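Local coordinates for putative hemin storage protein (Bordetella bronchiseptica, PDB 6AU1) that cleaves deacetylated poly-β-1,6-N-acetylglucosamine, a biofilm polysaccharide, through the glycoside hydrolase domain that this chain represents, at residues Q11-Y16 and Y45-A50; D15-P20 and D337-N342; L265-N270 and Q279-L284; I298-A303 and G333-D338. One frame throughout, in Å; residues are numbered along the deposited sequence.

Contacts 1 and 4 are both buried pairings of parallel strands in one closed (βα)8 barrel, and they meet through strands 8-12 and 332-335, where Gln11 N lies 3.0 Å from Tyr334 O. Backbone hydrogen bonds make up contact 4, whereas in contact 1 they share the work with the Gln47 amide. Contact 3 is also buried, yet it is apolar: strand 262-266 and the turns after it pack on helix 277-290, whose outer side carries sulfate. That strand in turn pairs with strand 297-305 of contact 4. Contact 2 lies nearer the surface, is only partly buried, and joins the chain that continues from contact 1 to the chain that continues from contact 4, again by apolar packing.

Contact 1 of 4, residues Q11-Y16 and Y45-A50; sequences QVDLDY and YLQAFA
Val12 and Gln47 join the backbones of two parallel strands. Val12 N donates to Tyr45 O at 2.9 Å, and Val12 O, approached almost end-on, accepts from Gln47 N at 3.1 Å. These bonds put Gln11 beside Tyr45 and Val12 beside Leu46.

Beyond the strand ends, the side chain of Gln47 takes over the pairing. Its CG stands anti to the backbone N (chi1 -163°) and the chain stays extended, which carries the amide to the start of the short helix 14-17. There Gln47 OE1 accepts from Asp15 N at 3.0 Å, while Gln47 NE2 donates to Asp15 OD2, also at 3.0 Å, from above the carboxylate plane, which lies 72° from that of the amide. An amide suits this place because it can accept from a backbone N-H and donate to a carboxylate at once. Asp15 OD2 also accepts from Asp51 N and Asp15 OD1 is hydrogen-bonded to Tyr62 OH, so both oxygens are held.

Val12 and Leu46 share the other face of the sheet, and Leu14, just past the strand, joins them. Leu46 CD1 rests 3.9 Å from Val12 CG1, and the end of Leu14 also packs on it, its side chain crossing Leu46 at about a right angle. Leu14 CD2 sits 3.3 Å from Gln47 O, a buried carbonyl oxygen with no partner in the model.

Strands 8-12 and 43-47 are the first two of a (βα)8 barrel. Gln11 and Tyr45 face its interior; Leu14 and Leu46 lie against Phe75 of helix 75-86. Strand 89-94 continues the sheet, its Trp93 touching Asp13 and Gln47, and Asp13 OD1 is hydrogen-bonded to Tyr335 OH.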
# COMPACT_ATOMS: atom_id res chain seq x y z
N GLN A 11 1.46 -9.14 5.64
CA GLN A 11 0.59 -8.71 4.54
C GLN A 11 0.21 -9.93 3.70
O GLN A 11 1.07 -10.74 3.34
CB GLN A 11 1.27 -7.64 3.69
CG GLN A 11 0.38 -7.03 2.61
CD GLN A 11 0.95 -5.74 2.06
OE1 GLN A 11 1.42 -4.89 2.81
NE2 GLN A 11 0.91 -5.58 0.75
N VAL A 12 -1.08 -10.05 3.41
CA VAL A 12 -1.63 -11.28 2.84
C VAL A 12 -2.42 -11.04 1.57
O VAL A 12 -3.28 -10.15 1.52
CB VAL A 12 -2.54 -11.97 3.88
CG1 VAL A 12 -3.30 -13.14 3.26
CG2 VAL A 12 -1.72 -12.43 5.09
N ASP A 13 -2.14 -11.85 0.54
CA ASP A 13 -2.86 -11.77 -0.73
C ASP A 13 -4.11 -12.63 -0.70
O ASP A 13 -4.02 -13.84 -0.50
CB ASP A 13 -1.97 -12.24 -1.89
CG ASP A 13 -0.73 -11.43 -2.02
OD1 ASP A 13 -0.83 -10.28 -2.51
OD2 ASP A 13 0.36 -11.93 -1.66
N LEU A 14 -5.28 -12.02 -0.91
CA LEU A 14 -6.48 -12.81 -1.16
C LEU A 14 -6.36 -13.54 -2.50
O LEU A 14 -7.06 -14.53 -2.74
CB LEU A 14 -7.73 -11.94 -1.16
CG LEU A 14 -8.67 -12.18 0.02
CD1 LEU A 14 -7.90 -12.06 1.29
CD2 LEU A 14 -9.85 -11.22 0.04
N ASP A 15 -5.49 -13.05 -3.38
CA ASP A 15 -5.21 -13.75 -4.64
C ASP A 15 -4.63 -15.15 -4.36
O ASP A 15 -4.75 -16.04 -5.20
CB ASP A 15 -4.25 -12.96 -5.53
CG ASP A 15 -4.84 -11.65 -6.04
OD1 ASP A 15 -6.09 -11.57 -6.17
OD2 ASP A 15 -4.07 -10.72 -6.33
N TYR A 16 -4.02 -15.34 -3.20
CA TYR A 16 -3.47 -16.65 -2.83
C TYR A 16 -4.55 -17.56 -2.23
O TYR A 16 -4.42 -18.79 -2.27
CB TYR A 16 -2.34 -16.52 -1.80
CG TYR A 16 -0.97 -16.07 -2.28
CD1 TYR A 16 -0.76 -15.53 -3.55
CD2 TYR A 16 0.14 -16.20 -1.44
CE1 TYR A 16 0.50 -15.12 -3.96
CE2 TYR A 16 1.41 -15.79 -1.85
CZ TYR A 16 1.59 -15.25 -3.10
OH TYR A 16 2.85 -14.85 -3.48
N TYR A 45 -2.36 -7.23 7.18
CA TYR A 45 -2.76 -6.30 6.14
C TYR A 45 -3.37 -7.11 5.01
O TYR A 45 -2.66 -7.80 4.30
CB TYR A 45 -1.56 -5.50 5.63
CG TYR A 45 -0.95 -4.53 6.63
CD1 TYR A 45 -1.55 -4.28 7.86
CD2 TYR A 45 0.22 -3.83 6.31
CE1 TYR A 45 -0.97 -3.38 8.76
CE2 TYR A 45 0.78 -2.94 7.20
CZ TYR A 45 0.19 -2.71 8.41
OH TYR A 45 0.77 -1.80 9.28
N LEU A 46 -4.69 -7.04 4.87
CA LEU A 46 -5.41 -8.00 4.05
C LEU A 46 -5.90 -7.40 2.72
O LEU A 46 -6.68 -6.45 2.70
CB LEU A 46 -6.59 -8.57 4.86
CG LEU A 46 -7.33 -9.72 4.18
CD1 LEU A 46 -6.40 -10.93 4.06
CD2 LEU A 46 -8.57 -10.09 4.99
N GLN A 47 -5.42 -7.97 1.61
CA GLN A 47 -5.80 -7.52 0.26
C GLN A 47 -7.31 -7.53 0.06
O GLN A 47 -7.95 -8.56 0.27
CB GLN A 47 -5.14 -8.44 -0.77
CG GLN A 47 -5.10 -7.88 -2.19
CD GLN A 47 -4.65 -8.93 -3.19
OE1 GLN A 47 -4.76 -10.13 -2.94
NE2 GLN A 47 -4.15 -8.49 -4.35
N ALA A 48 -7.89 -6.40 -0.35
CA ALA A 48 -9.33 -6.34 -0.57
C ALA A 48 -9.68 -6.28 -2.06
O ALA A 48 -10.86 -6.30 -2.43
CB ALA A 48 -9.93 -5.12 0.17
N PHE A 49 -8.64 -6.20 -2.88
CA PHE A 49 -8.76 -6.09 -4.35
C PHE A 49 -8.08 -7.29 -5.02
O PHE A 49 -7.26 -7.97 -4.40
CB PHE A 49 -8.11 -4.78 -4.83
CG PHE A 49 -6.63 -4.70 -4.57
CD1 PHE A 49 -6.15 -4.38 -3.30
CD2 PHE A 49 -5.71 -4.94 -5.59
CE1 PHE A 49 -4.78 -4.29 -3.05
CE2 PHE A 49 -4.35 -4.87 -5.35
CZ PHE A 49 -3.87 -4.54 -4.07
N ALA A 50 -8.43 -7.56 -6.28
CA ALA A 50 -7.82 -8.68 -6.99
C ALA A 50 -6.76 -8.18 -7.97
O ALA A 50 -7.00 -7.24 -8.72
CB ALA A 50 -8.87 -9.49 -7.72

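Contact 2 of 4, residues D15-P20 and D337-N342; sequences DYIYDP and DDFIAN. With SO4 (sulfate ion), chain C.
Phe339 presses the tip of its ring between the side chains of Tyr16 and Ile17, and this apolar packing is the heart of the contact. Its CZ lies 3.5 Å from Tyr16 CB and equally 3.5 Å from Ile17 CG1, the ring crossing Ile17 at about a right angle. Phe339 CG sits between its own backbone N and carbonyl carbon (chi1 42°), which turns the ring toward the short helix 14-17. A flat ring fits between one methylene of each of two consecutive residues, Tyr16 CB and Ile17 CG1 lying on opposite sides of its plane. Ile340, exposed to solvent, brings CD1 to 4.2 Å from Tyr16 O.

Topologically, the contact joins the loop that follows the first strand of the (βα)8 barrel to the loop that follows the last, so residues more than 300 positions apart meet where the barrel closes. Helix 22-39 backs the pair: its Arg35 touches Phe339 and forms a salt bridge with Asp337, and its Asn28 donates to Ile17 O and touches Ile340.

The Tyr16 ring turns its edge to the backbone of the 337-342 loop, CD2 lying 3.4 Å from Asp337 O and CE2 in van der Waals contact with Asp338 CA. Farther along, Tyr18 OH donates to a sulfate oxygen, O4, at 2.6 Å. The ion, probably from the crystallisation liquor, is hydrogen-bonded to Arg71 NH2 as well.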
# COMPACT_ATOMS: atom_id res chain seq x y z
N ASP A 15 -5.49 -13.05 -3.38
CA ASP A 15 -5.21 -13.75 -4.64
C ASP A 15 -4.63 -15.15 -4.36
O ASP A 15 -4.75 -16.04 -5.20
CB ASP A 15 -4.25 -12.96 -5.53
CG ASP A 15 -4.84 -11.65 -6.04
OD1 ASP A 15 -6.09 -11.57 -6.17
OD2 ASP A 15 -4.07 -10.72 -6.33
N TYR A 16 -4.02 -15.34 -3.20
CA TYR A 16 -3.47 -16.65 -2.83
C TYR A 16 -4.55 -17.56 -2.23
O TYR A 16 -4.42 -18.79 -2.27
CB TYR A 16 -2.34 -16.52 -1.80
CG TYR A 16 -0.97 -16.07 -2.28
CD1 TYR A 16 -0.76 -15.53 -3.55
CD2 TYR A 16 0.14 -16.20 -1.44
CE1 TYR A 16 0.50 -15.12 -3.96
CE2 TYR A 16 1.41 -15.79 -1.85
CZ TYR A 16 1.59 -15.25 -3.10
OH TYR A 16 2.85 -14.85 -3.48
N ILE A 17 -5.58 -16.96 -1.66
CA ILE A 17 -6.68 -17.71 -1.05
C ILE A 17 -7.70 -18.16 -2.10
O ILE A 17 -8.17 -19.30 -2.08
CB ILE A 17 -7.41 -16.87 0.02
CG1 ILE A 17 -6.42 -16.41 1.10
CG2 ILE A 17 -8.62 -17.64 0.61
CD1 ILE A 17 -7.02 -15.45 2.12
N TYR A 18 -8.04 -17.23 -2.99
CA TYR A 18 -9.07 -17.48 -4.01
C TYR A 18 -8.85 -18.78 -4.78
O TYR A 18 -7.73 -19.09 -5.17
CB TYR A 18 -9.12 -16.32 -5.02
CG TYR A 18 -10.07 -16.63 -6.16
CD1 TYR A 18 -11.44 -16.54 -5.98
CD2 TYR A 18 -9.61 -17.08 -7.39
CE1 TYR A 18 -12.33 -16.87 -6.99
CE2 TYR A 18 -10.49 -17.40 -8.42
CZ TYR A 18 -11.85 -17.29 -8.21
OH TYR A 18 -12.74 -17.61 -9.22
N ASP A 19 -9.93 -19.53 -5.00
CA ASP A 19 -9.90 -20.67 -5.91
C ASP A 19 -11.30 -20.87 -6.48
O ASP A 19 -12.29 -20.73 -5.76
CB ASP A 19 -9.41 -21.94 -5.20
CG ASP A 19 -8.98 -23.03 -6.17
OD1 ASP A 19 -9.85 -23.66 -6.80
OD2 ASP A 19 -7.76 -23.26 -6.31
N PRO A 20 -11.39 -21.20 -7.78
CA PRO A 20 -12.71 -21.45 -8.37
C PRO A 20 -13.44 -22.61 -7.68
O PRO A 20 -14.67 -22.70 -7.76
CB PRO A 20 -12.40 -21.79 -9.84
CG PRO A 20 -10.91 -21.94 -9.93
CD PRO A 20 -10.31 -21.20 -8.78
N ASP A 337 2.66 -13.69 2.68
CA ASP A 337 2.61 -14.97 3.37
C ASP A 337 2.20 -16.05 2.37
O ASP A 337 1.09 -16.02 1.82
CB ASP A 337 1.65 -14.93 4.55
CG ASP A 337 1.85 -16.10 5.48
OD1 ASP A 337 2.91 -16.13 6.14
OD2 ASP A 337 1.00 -17.00 5.50
N ASP A 338 3.11 -16.98 2.12
CA ASP A 338 2.82 -18.10 1.23
C ASP A 338 2.35 -19.26 2.10
O ASP A 338 3.11 -20.20 2.36
CB ASP A 338 4.05 -18.48 0.40
CG ASP A 338 3.75 -19.47 -0.71
OD1 ASP A 338 2.61 -19.97 -0.81
OD2 ASP A 338 4.69 -19.76 -1.48
N PHE A 339 1.11 -19.18 2.56
CA PHE A 339 0.62 -20.12 3.57
C PHE A 339 0.49 -21.55 3.05
O PHE A 339 0.57 -22.50 3.82
CB PHE A 339 -0.72 -19.63 4.14
CG PHE A 339 -1.66 -19.09 3.11
CD1 PHE A 339 -2.52 -19.93 2.43
CD2 PHE A 339 -1.66 -17.73 2.81
CE1 PHE A 339 -3.38 -19.43 1.47
CE2 PHE A 339 -2.52 -17.23 1.84
CZ PHE A 339 -3.38 -18.09 1.18
N ILE A 340 0.29 -21.71 1.74
CA ILE A 340 0.17 -23.05 1.19
C ILE A 340 1.53 -23.77 1.16
O ILE A 340 1.61 -24.98 1.37
CB ILE A 340 -0.43 -23.02 -0.23
CG1 ILE A 340 -1.82 -22.37 -0.19
CG2 ILE A 340 -0.52 -24.42 -0.81
CD1 ILE A 340 -2.59 -22.51 -1.48
N ALA A 341 2.60 -23.03 0.91
CA ALA A 341 3.94 -23.64 0.86
C ALA A 341 4.67 -23.51 2.20
O ALA A 341 5.85 -23.85 2.29
CB ALA A 341 4.76 -23.01 -0.25
N ASN A 342 3.96 -23.03 3.21
CA ASN A 342 4.53 -22.81 4.54
C ASN A 342 5.77 -21.92 4.48
O ASN A 342 6.79 -22.22 5.10
CB ASN A 342 4.87 -24.14 5.21
CG ASN A 342 3.65 -25.02 5.39
OD1 ASN A 342 3.63 -26.18 4.96
ND2 ASN A 342 2.61 -24.47 6.01
S SO4 C . -11.22 -16.38 -12.16
O1 SO4 C . -11.73 -15.24 -11.39
O2 SO4 C . -9.76 -16.32 -12.21
O3 SO4 C . -11.75 -16.31 -13.52
O4 SO4 C . -11.62 -17.63 -11.53

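Contact 3 of 4, residues L265-N270 and Q279-L284. With SO4 (sulfate ion), chain E; SO4 (sulfate ion), chain F.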
# COMPACT_ATOMS: atom_id res chain seq x y z
N LEU A 265 6.85 1.17 5.29
CA LEU A 265 8.00 1.44 4.44
C LEU A 265 8.47 0.15 3.77
O LEU A 265 8.73 -0.84 4.45
CB LEU A 265 9.12 2.06 5.27
CG LEU A 265 10.46 2.30 4.59
CD1 LEU A 265 10.32 3.23 3.40
CD2 LEU A 265 11.44 2.91 5.61
N MET A 266 8.58 0.17 2.45
CA MET A 266 8.91 -1.05 1.72
C MET A 266 10.43 -1.27 1.75
O MET A 266 11.18 -0.84 0.87
CB MET A 266 8.31 -0.99 0.31
CG MET A 266 6.77 -0.98 0.41
SD MET A 266 5.84 -0.89 -1.12
CE MET A 266 6.31 0.74 -1.68
N ALA A 267 10.85 -1.94 2.82
CA ALA A 267 12.27 -2.15 3.13
C ALA A 267 12.74 -3.42 2.44
O ALA A 267 12.94 -4.46 3.07
CB ALA A 267 12.46 -2.24 4.65
N MET A 268 12.88 -3.32 1.12
CA MET A 268 13.01 -4.48 0.26
C MET A 268 14.20 -4.33 -0.69
O MET A 268 14.01 -4.01 -1.88
CB MET A 268 11.71 -4.69 -0.52
CG MET A 268 10.49 -4.91 0.40
SD MET A 268 8.96 -5.07 -0.54
CE MET A 268 7.76 -5.39 0.76
N PRO A 269 15.42 -4.56 -0.18
CA PRO A 269 16.64 -4.36 -0.98
C PRO A 269 16.71 -5.28 -2.21
O PRO A 269 17.29 -4.88 -3.21
CB PRO A 269 17.77 -4.67 0.01
CG PRO A 269 17.12 -5.48 1.12
CD PRO A 269 15.72 -4.94 1.21
N ASN A 270 16.14 -6.47 -2.13
CA ASN A 270 16.10 -7.37 -3.29
C ASN A 270 15.29 -6.76 -4.44
O ASN A 270 15.76 -6.69 -5.58
CB ASN A 270 15.52 -8.73 -2.87
CG ASN A 270 15.77 -9.82 -3.89
OD1 ASN A 270 15.17 -9.83 -4.96
ND2 ASN A 270 16.63 -10.76 -3.54
N GLN A 279 24.15 -3.08 4.24
CA GLN A 279 24.43 -1.65 4.29
C GLN A 279 23.18 -0.86 3.93
O GLN A 279 22.86 0.16 4.55
CB GLN A 279 25.57 -1.28 3.34
CG GLN A 279 25.91 0.20 3.36
CD GLN A 279 26.97 0.58 2.35
OE1 GLN A 279 26.80 0.36 1.15
NE2 GLN A 279 28.07 1.14 2.83
N TRP A 280 22.48 -1.33 2.90
CA TRP A 280 21.26 -0.67 2.42
C TRP A 280 20.24 -0.52 3.54
O TRP A 280 19.68 0.55 3.75
CB TRP A 280 20.67 -1.48 1.27
CG TRP A 280 19.55 -0.81 0.51
CD1 TRP A 280 19.65 -0.04 -0.61
CD2 TRP A 280 18.15 -0.90 0.81
NE1 TRP A 280 18.40 0.36 -1.02
CE2 TRP A 280 17.46 -0.14 -0.17
CE3 TRP A 280 17.41 -1.54 1.81
CZ2 TRP A 280 16.08 -0.01 -0.17
CZ3 TRP A 280 16.03 -1.41 1.81
CH2 TRP A 280 15.38 -0.65 0.82
N MET A 281 20.00 -1.61 4.27
CA MET A 281 19.04 -1.58 5.36
C MET A 281 19.53 -0.68 6.49
O MET A 281 18.74 0.04 7.12
CB MET A 281 18.79 -3.00 5.88
CG MET A 281 17.60 -3.09 6.83
SD MET A 281 16.04 -2.96 5.93
CE MET A 281 16.08 -4.47 4.97
N ARG A 282 20.83 -0.71 6.76
CA ARG A 282 21.43 0.18 7.75
C ARG A 282 21.18 1.65 7.39
O ARG A 282 20.76 2.45 8.23
CB ARG A 282 22.92 -0.12 7.88
CG ARG A 282 23.57 0.37 9.15
CD ARG A 282 24.84 -0.43 9.47
NE ARG A 282 25.77 -0.51 8.35
CZ ARG A 282 26.09 -1.64 7.71
NH1 ARG A 282 25.54 -2.79 8.08
NH2 ARG A 282 26.95 -1.62 6.70
N GLN A 283 21.41 2.00 6.13
CA GLN A 283 21.18 3.37 5.67
C GLN A 283 19.70 3.75 5.71
O GLN A 283 19.37 4.90 6.03
CB GLN A 283 21.73 3.56 4.25
CG GLN A 283 23.24 3.56 4.20
CD GLN A 283 23.78 3.52 2.78
OE1 GLN A 283 23.03 3.32 1.82
NE2 GLN A 283 25.08 3.70 2.63
N LEU A 284 18.82 2.81 5.38
CA LEU A 284 17.39 3.10 5.41
C LEU A 284 16.94 3.41 6.84
O LEU A 284 16.23 4.39 7.07
CB LEU A 284 16.58 1.92 4.85
CG LEU A 284 15.07 2.18 4.67
CD1 LEU A 284 14.82 3.14 3.51
CD2 LEU A 284 14.34 0.87 4.46
S SO4 E . 27.39 2.33 6.49
O1 SO4 E . 27.97 1.09 5.98
O2 SO4 E . 28.39 3.05 7.27
O3 SO4 E . 26.25 2.02 7.34
O4 SO4 E . 26.95 3.17 5.38
S SO4 F . 26.55 -5.92 2.70
O1 SO4 F . 27.43 -5.94 1.53
O2 SO4 F . 27.24 -6.54 3.83
O3 SO4 F . 26.24 -4.53 3.05
O4 SO4 F . 25.33 -6.65 2.39
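Trp280 swings its indole toward Pro269 by placing CG anti to its backbone N (chi1 -170°), whereas Met281 folds back at chi2 and chi3 (74° and 66°) to bring its methyl group to the same proline. Pro269 CB stands 3.6 Å above the Trp280 plane, offset toward the rim, in an off-centre CH-pi contact; Pro269 CD meets Trp280 CZ3 at 3.6 Å. Proline's compact ring of CH groups, slightly polarised by its nitrogen, suits the pi face of an indole. Met281 CE reaches Pro269 CD at 3.8 Å, and its sulfur lies beside Ala267 CB. That small methyl leaves room for Leu284 CD2 at 3.6 Å, and Leu284 and Leu265 then meet tip to tip, CD2 to CD2, at 3.7 Å.

On the helix's outer side lie two sulfates, both probably from the crystallisation liquor. One is gripped by Arg282 NE (2.8 Å to O3) and NH2 and by Gln279 NE2; the other accepts from Gln279 N near the helix N-terminus.

The contact is a strand-to-helix packing of the (βα)8 barrel: two inverse gamma turns, at Met266 and Ala267, lead out of strand 262-266 against helix 277-290. Leu284 and Trp280 also touch Leu241 of helix 238-241, and Met281 touches Gln320 and Leu324 of helix 314-326.

Contact 4 of 4, residues I298-A303 and G333-D338; sequences IFELQA and GYYPDD
Leu301 and Gly333 bond through the backbone, Leu301 N donating to Gly333 O at 2.9 Å; Tyr335 N then donates to Leu301 O at 3.0 Å, and Ala303 N to Tyr335 O at 2.8 Å. Gly333 N begins the ladder with a longer, more bent bond to Phe299 O, 3.2 Å. Two CA-H...O contacts, Tyr334 to Leu301 O and Gln302 to Tyr335 O, fill in between. Ile298 CG2 lies 4.3 Å from Gly333 N, and glycine suits this place because it accepts an almost fully extended backbone (phi -180°).

Side chains add less. Glu300, extended along its chain, brings OE2 to 3.6 Å from Tyr335 CB, its carboxylate 67° from the ring plane. Ala303 is small enough to tuck CB among Tyr334 CD1 (3.9 Å), Pro336 O and Pro336 CD.

These are the last two strands of the (βα)8 barrel, parallel to each other and to their neighbours in the barrel; segments 298-302 and 333-335 run 39° apart. Glu300 and Tyr335 point inward; Leu301 and Tyr334 point to the helices, Leu301 packing on Leu317 and Met321 of helix 314-326.

In the next shell, Tyr334 gives its hydroxyl proton to Asp337 OD1 at 2.6 Å, on the anti side of the carboxylate. A cis peptide precedes Pro336 and turns the chain at the strand end. Gln302 OE1 accepts from Met271 N while its NE2 donates to Arg304 O, and the Tyr335 ring meets Trp93 edge-to-face.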
# COMPACT_ATOMS: atom_id res chain seq x y z
N ILE A 298 6.91 1.20 10.03
CA ILE A 298 6.97 -0.25 9.97
C ILE A 298 7.86 -0.63 8.80
O ILE A 298 7.58 -0.26 7.66
CB ILE A 298 5.57 -0.85 9.81
CG1 ILE A 298 4.71 -0.44 11.00
CG2 ILE A 298 5.64 -2.37 9.67
CD1 ILE A 298 3.25 -0.83 10.86
N PHE A 299 8.95 -1.33 9.08
CA PHE A 299 9.84 -1.77 8.03
C PHE A 299 9.29 -3.06 7.45
O PHE A 299 9.42 -4.13 8.03
CB PHE A 299 11.27 -1.95 8.56
CG PHE A 299 11.91 -0.65 8.97
CD1 PHE A 299 11.64 -0.10 10.22
CD2 PHE A 299 12.76 0.02 8.11
CE1 PHE A 299 12.21 1.11 10.59
CE2 PHE A 299 13.35 1.22 8.48
CZ PHE A 299 13.07 1.77 9.72
N GLU A 300 8.64 -2.93 6.30
CA GLU A 300 7.99 -4.07 5.67
C GLU A 300 8.97 -4.79 4.75
O GLU A 300 9.37 -4.26 3.71
CB GLU A 300 6.75 -3.64 4.91
CG GLU A 300 5.94 -4.80 4.38
CD GLU A 300 4.55 -4.40 3.95
OE1 GLU A 300 4.28 -3.19 3.77
OE2 GLU A 300 3.72 -5.32 3.78
N LEU A 301 9.35 -6.00 5.15
CA LEU A 301 10.37 -6.78 4.45
C LEU A 301 9.74 -7.67 3.39
O LEU A 301 8.54 -7.92 3.45
CB LEU A 301 11.14 -7.64 5.45
CG LEU A 301 11.76 -6.87 6.61
CD1 LEU A 301 12.18 -7.84 7.70
CD2 LEU A 301 12.97 -6.09 6.10
N GLN A 302 10.54 -8.14 2.44
CA GLN A 302 9.97 -9.06 1.46
C GLN A 302 10.33 -10.51 1.80
O GLN A 302 11.47 -10.81 2.15
CB GLN A 302 10.44 -8.72 0.04
CG GLN A 302 11.93 -8.87 -0.23
CD GLN A 302 12.31 -8.34 -1.61
OE1 GLN A 302 13.00 -7.33 -1.71
NE2 GLN A 302 11.87 -9.02 -2.67
N ALA A 303 9.33 -11.38 1.70
CA ALA A 303 9.52 -12.81 1.95
C ALA A 303 9.62 -13.60 0.65
O ALA A 303 9.90 -14.80 0.66
CB ALA A 303 8.37 -13.35 2.80
N GLY A 333 7.62 -6.24 9.58
CA GLY A 333 6.71 -7.28 9.13
C GLY A 333 7.17 -7.79 7.79
O GLY A 333 8.28 -7.48 7.34
N TYR A 334 6.33 -8.59 7.13
CA TYR A 334 6.75 -9.11 5.84
C TYR A 334 5.56 -9.29 4.90
O TYR A 334 4.40 -9.40 5.32
CB TYR A 334 7.51 -10.44 5.99
CG TYR A 334 6.65 -11.59 6.47
CD1 TYR A 334 5.88 -12.34 5.58
CD2 TYR A 334 6.61 -11.93 7.82
CE1 TYR A 334 5.08 -13.38 6.03
CE2 TYR A 334 5.82 -12.98 8.28
CZ TYR A 334 5.06 -13.70 7.38
OH TYR A 334 4.26 -14.74 7.81
N TYR A 335 5.90 -9.32 3.61
CA TYR A 335 4.96 -9.55 2.52
C TYR A 335 5.70 -10.42 1.51
O TYR A 335 6.85 -10.14 1.20
CB TYR A 335 4.52 -8.22 1.88
CG TYR A 335 3.66 -8.40 0.66
CD1 TYR A 335 2.44 -9.07 0.74
CD2 TYR A 335 4.05 -7.89 -0.58
CE1 TYR A 335 1.64 -9.24 -0.40
CE2 TYR A 335 3.26 -8.05 -1.71
CZ TYR A 335 2.05 -8.73 -1.62
OH TYR A 335 1.27 -8.90 -2.74
N PRO A 336 5.05 -11.48 0.99
CA PRO A 336 3.73 -12.05 1.24
C PRO A 336 3.79 -13.27 2.15
O PRO A 336 4.87 -13.84 2.35
CB PRO A 336 3.27 -12.46 -0.16
CG PRO A 336 4.58 -13.00 -0.77
CD PRO A 336 5.72 -12.19 -0.12
N ASP A 337 2.66 -13.69 2.68
CA ASP A 337 2.61 -14.97 3.37
C ASP A 337 2.20 -16.05 2.37
O ASP A 337 1.09 -16.02 1.82
CB ASP A 337 1.65 -14.93 4.55
CG ASP A 337 1.85 -16.10 5.48
OD1 ASP A 337 2.91 -16.13 6.14
OD2 ASP A 337 1.00 -17.00 5.50
N ASP A 338 3.11 -16.98 2.12
CA ASP A 338 2.82 -18.10 1.23
C ASP A 338 2.35 -19.26 2.10
O ASP A 338 3.11 -20.20 2.36
CB ASP A 338 4.05 -18.48 0.40
CG ASP A 338 3.75 -19.47 -0.71
OD1 ASP A 338 2.61 -19.97 -0.81
OD2 ASP A 338 4.69 -19.76 -1.48